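Side-chain contact in sensor protein (Bacteroides thetaiotaomicron, PDB 2X7X), which binds fructose through its periplasmic domain and probably signals as a hybrid two-component histidine kinase that regulates transcription: residues Gly173-Glu178 against Asp197-Gly202. Sequence-based numbering, arbitrary orientation.
Sequences GPAEIE and DRIAPG. With FRU (beta-D-fructofuranose), chain E.
Ala-175 and Glu-176, in the first turns of helix 172-185, lie against Ile-199 and Gly-202 in the segment 197-202, which runs into helix 199-209; the two helices are neighbours in one lobe of a two-lobed periplasmic binding protein fold. The packing is by van der Waals contact, one apolar side-chain pair and otherwise side chain on backbone. The Ala-175 methyl points at the other helix, with CB 3.7 Å from Ile-199 CG2 and 3.4 Å from the Ile-199 carbonyl O. The Ile-199 side chain turns CG2 to the carbonyl side, and the Ala-175 methyl rests on both that branch and the carbonyl O. The backbones come closest at Gly-202, whose CA is 4.7 Å from Glu-176 CA; with no side chain there, the Ala-175 methyl and Glu-176 CG lie beside its backbone. Glu-176 lays its aliphatic part alongside this glycine, CG 3.4 Å from Gly-202 CA, while its extended chain carries OE2 to a salt bridge with Arg-172. Replacing Glu-176 by an alanine is likely to leave Gly-202 without the CG that lies beside it and Arg-172 without this carboxylate partner.

The segment's hydrogen bonds to the sugar come from Arg-198, just ahead of Ile-199. Asn-196, whose ND2 is hydrogen-bonded to fructose, also accepts a hydrogen bond from Ile-199 N through OD1, linking the backbone at Ile-199 to the site. Glu-171 pairs with Arg-198 NE and probably steadies the guanidinium, whose edge faces the sugar. NH1 makes a weak bond to fructose O3, whereas Arg-198 NH2 reaches fructose O2 at 2.7 Å, nearly straight at 170°.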
ATOM      1  N   GLY A 173       9.556  26.750   5.787  1.00 24.97           N
ATOM      2  CA  GLY A 173       9.915  28.072   6.270  1.00 25.13           C
ATOM      3  C   GLY A 173       9.210  29.206   5.562  1.00 25.33           C
ATOM      4  O   GLY A 173       8.416  29.894   6.180  1.00 25.95           O
ATOM      5  N   PRO A 174       9.500  29.421   4.264  1.00 25.49           N
ATOM      6  CA  PRO A 174       8.818  30.485   3.506  1.00 25.76           C
ATOM      7  C   PRO A 174       7.295  30.313   3.447  1.00 26.18           C
ATOM      8  O   PRO A 174       6.552  31.304   3.442  1.00 26.57           O
ATOM      9  CB  PRO A 174       9.435  30.364   2.107  1.00 25.62           C
ATOM     10  CG  PRO A 174      10.781  29.761   2.345  1.00 24.40           C
ATOM     11  CD  PRO A 174      10.561  28.784   3.461  1.00 25.37           C
ATOM     12  N   ALA A 175       6.836  29.066   3.429  1.00 26.54           N
ATOM     13  CA  ALA A 175       5.403  28.774   3.484  1.00 26.80           C
ATOM     14  C   ALA A 175       4.731  29.445   4.683  1.00 26.91           C
ATOM     15  O   ALA A 175       3.691  30.094   4.536  1.00 26.59           O
ATOM     16  CB  ALA A 175       5.156  27.250   3.492  1.00 26.58           C
ATOM     17  N   GLU A 176       5.338  29.311   5.859  1.00 27.53           N
ATOM     18  CA  GLU A 176       4.760  29.880   7.086  1.00 28.37           C
ATOM     19  C   GLU A 176       4.636  31.397   7.055  1.00 28.36           C
ATOM     20  O   GLU A 176       3.573  31.943   7.361  1.00 28.37           O
ATOM     21  CB  GLU A 176       5.561  29.459   8.297  1.00 28.83           C
ATOM     22  CG  GLU A 176       5.415  28.005   8.639  1.00 31.03           C
ATOM     23  CD  GLU A 176       5.929  27.705  10.014  1.00 35.10           C
ATOM     24  OE1 GLU A 176       6.787  28.473  10.501  1.00 37.36           O
ATOM     25  OE2 GLU A 176       5.474  26.712  10.618  1.00 38.19           O
ATOM     26  N   ILE A 177       5.715  32.073   6.660  1.00 28.30           N
ATOM     27  CA  ILE A 177       5.689  33.522   6.537  1.00 28.07           C
ATOM     28  C   ILE A 177       4.636  33.934   5.529  1.00 27.92           C
ATOM     29  O   ILE A 177       3.775  34.744   5.829  1.00 27.82           O
ATOM     30  CB  ILE A 177       7.063  34.085   6.131  1.00 28.37           C
ATOM     31  CG1 ILE A 177       8.119  33.693   7.172  1.00 29.00           C
ATOM     32  CG2 ILE A 177       7.003  35.607   5.912  1.00 27.71           C
ATOM     33  CD1 ILE A 177       7.787  34.154   8.568  1.00 30.94           C
ATOM     34  N   GLU A 178       4.691  33.361   4.336  1.00 28.04           N
ATOM     35  CA  GLU A 178       3.749  33.759   3.283  1.00 27.77           C
ATOM     36  C   GLU A 178       2.291  33.520   3.690  1.00 27.80           C
ATOM     37  O   GLU A 178       1.439  34.388   3.467  1.00 27.93           O
ATOM     38  CB  GLU A 178       4.097  33.082   1.964  1.00 27.37           C
ATOM     39  CG  GLU A 178       5.369  33.611   1.359  1.00 26.91           C
ATOM     40  CD  GLU A 178       6.037  32.611   0.449  1.00 29.13           C
ATOM     41  OE1 GLU A 178       5.468  31.514   0.246  1.00 29.97           O
ATOM     42  OE2 GLU A 178       7.141  32.912  -0.066  1.00 28.22           O
ATOM     43  N   ASP A 197       4.437  18.568   0.311  1.00 22.31           N
ATOM     44  CA  ASP A 197       4.078  18.172   1.674  1.00 22.07           C
ATOM     45  C   ASP A 197       5.025  18.751   2.702  1.00 22.36           C
ATOM     46  O   ASP A 197       4.967  18.355   3.864  1.00 23.21           O
ATOM     47  CB  ASP A 197       4.092  16.648   1.813  1.00 21.91           C
ATOM     48  CG  ASP A 197       3.043  15.965   0.962  1.00 21.88           C
ATOM     49  OD1 ASP A 197       2.043  16.603   0.567  1.00 22.71           O
ATOM     50  OD2 ASP A 197       3.213  14.766   0.687  1.00 22.91           O
ATOM     51  N   ARG A 198       5.925  19.641   2.284  1.00 22.19           N
ATOM     52  CA  ARG A 198       6.746  20.400   3.227  1.00 21.71           C
ATOM     53  C   ARG A 198       6.184  21.831   3.340  1.00 22.03           C
ATOM     54  O   ARG A 198       6.097  22.397   4.433  1.00 21.95           O
ATOM     55  CB  ARG A 198       8.210  20.412   2.806  1.00 21.50           C
ATOM     56  CG  ARG A 198       8.922  19.052   2.945  1.00 21.90           C
ATOM     57  CD  ARG A 198      10.467  19.154   2.758  1.00 20.95           C
ATOM     58  NE  ARG A 198      10.884  19.872   1.531  1.00 19.17           N
ATOM     59  CZ  ARG A 198      10.831  19.366   0.297  1.00 17.09           C
ATOM     60  NH1 ARG A 198      10.360  18.139   0.072  1.00 12.29           N
ATOM     61  NH2 ARG A 198      11.232  20.110  -0.722  1.00 16.04           N
ATOM     62  N   ILE A 199       5.781  22.404   2.208  1.00 21.33           N
ATOM     63  CA  ILE A 199       5.018  23.640   2.221  1.00 20.61           C
ATOM     64  C   ILE A 199       3.754  23.482   3.094  1.00 20.75           C
ATOM     65  O   ILE A 199       3.453  24.339   3.938  1.00 20.75           O
ATOM     66  CB  ILE A 199       4.679  24.091   0.779  1.00 19.93           C
ATOM     67  CG1 ILE A 199       5.955  24.569   0.072  1.00 20.73           C
ATOM     68  CG2 ILE A 199       3.673  25.198   0.771  1.00 19.12           C
ATOM     69  CD1 ILE A 199       5.915  24.521  -1.444  1.00 18.27           C
ATOM     70  N   ALA A 200       3.053  22.370   2.918  1.00 20.78           N
ATOM     71  CA  ALA A 200       1.732  22.177   3.533  1.00 21.10           C
ATOM     72  C   ALA A 200       1.669  22.328   5.064  1.00 21.22           C
ATOM     73  O   ALA A 200       0.872  23.123   5.562  1.00 21.25           O
ATOM     74  CB  ALA A 200       1.104  20.866   3.073  1.00 20.97           C
ATOM     75  N   PRO A 201       2.508  21.588   5.815  1.00 21.52           N
ATOM     76  CA  PRO A 201       2.444  21.765   7.285  1.00 21.90           C
ATOM     77  C   PRO A 201       2.805  23.184   7.765  1.00 22.35           C
ATOM     78  O   PRO A 201       2.398  23.596   8.860  1.00 22.68           O
ATOM     79  CB  PRO A 201       3.450  20.743   7.830  1.00 21.91           C
ATOM     80  CG  PRO A 201       4.263  20.292   6.641  1.00 21.91           C
ATOM     81  CD  PRO A 201       3.467  20.547   5.408  1.00 21.41           C
ATOM     82  N   GLY A 202       3.544  23.924   6.945  1.00 22.15           N
ATOM     83  CA  GLY A 202       3.951  25.263   7.300  1.00 22.15           C
ATOM     84  C   GLY A 202       2.771  26.199   7.242  1.00 22.46           C
ATOM     85  O   GLY A 202       2.577  27.030   8.131  1.00 22.57           O
TER
HETATM   86  C1  FRU E1335      11.851  17.157  -3.590  1.00 24.07           C
HETATM   87  C2  FRU E1335      10.774  18.135  -4.022  1.00 22.70           C
HETATM   88  C3  FRU E1335       9.370  17.569  -3.824  1.00 21.51           C
HETATM   89  C4  FRU E1335       8.643  18.083  -5.051  1.00 21.98           C
HETATM   90  C5  FRU E1335       9.727  17.945  -6.111  1.00 22.73           C
HETATM   91  C6  FRU E1335       9.556  18.837  -7.339  1.00 23.46           C
HETATM   92  O1  FRU E1335      13.094  17.841  -3.454  1.00 24.20           O
HETATM   93  O2  FRU E1335      10.969  19.365  -3.316  1.00 22.07           O
HETATM   94  O3  FRU E1335       8.774  17.968  -2.581  1.00 19.62           O
HETATM   95  O4  FRU E1335       7.457  17.338  -5.350  1.00 21.48           O
HETATM   96  O5  FRU E1335      10.908  18.361  -5.420  1.00 23.02           O
HETATM   97  O6  FRU E1335      10.572  18.516  -8.311  1.00 24.64           O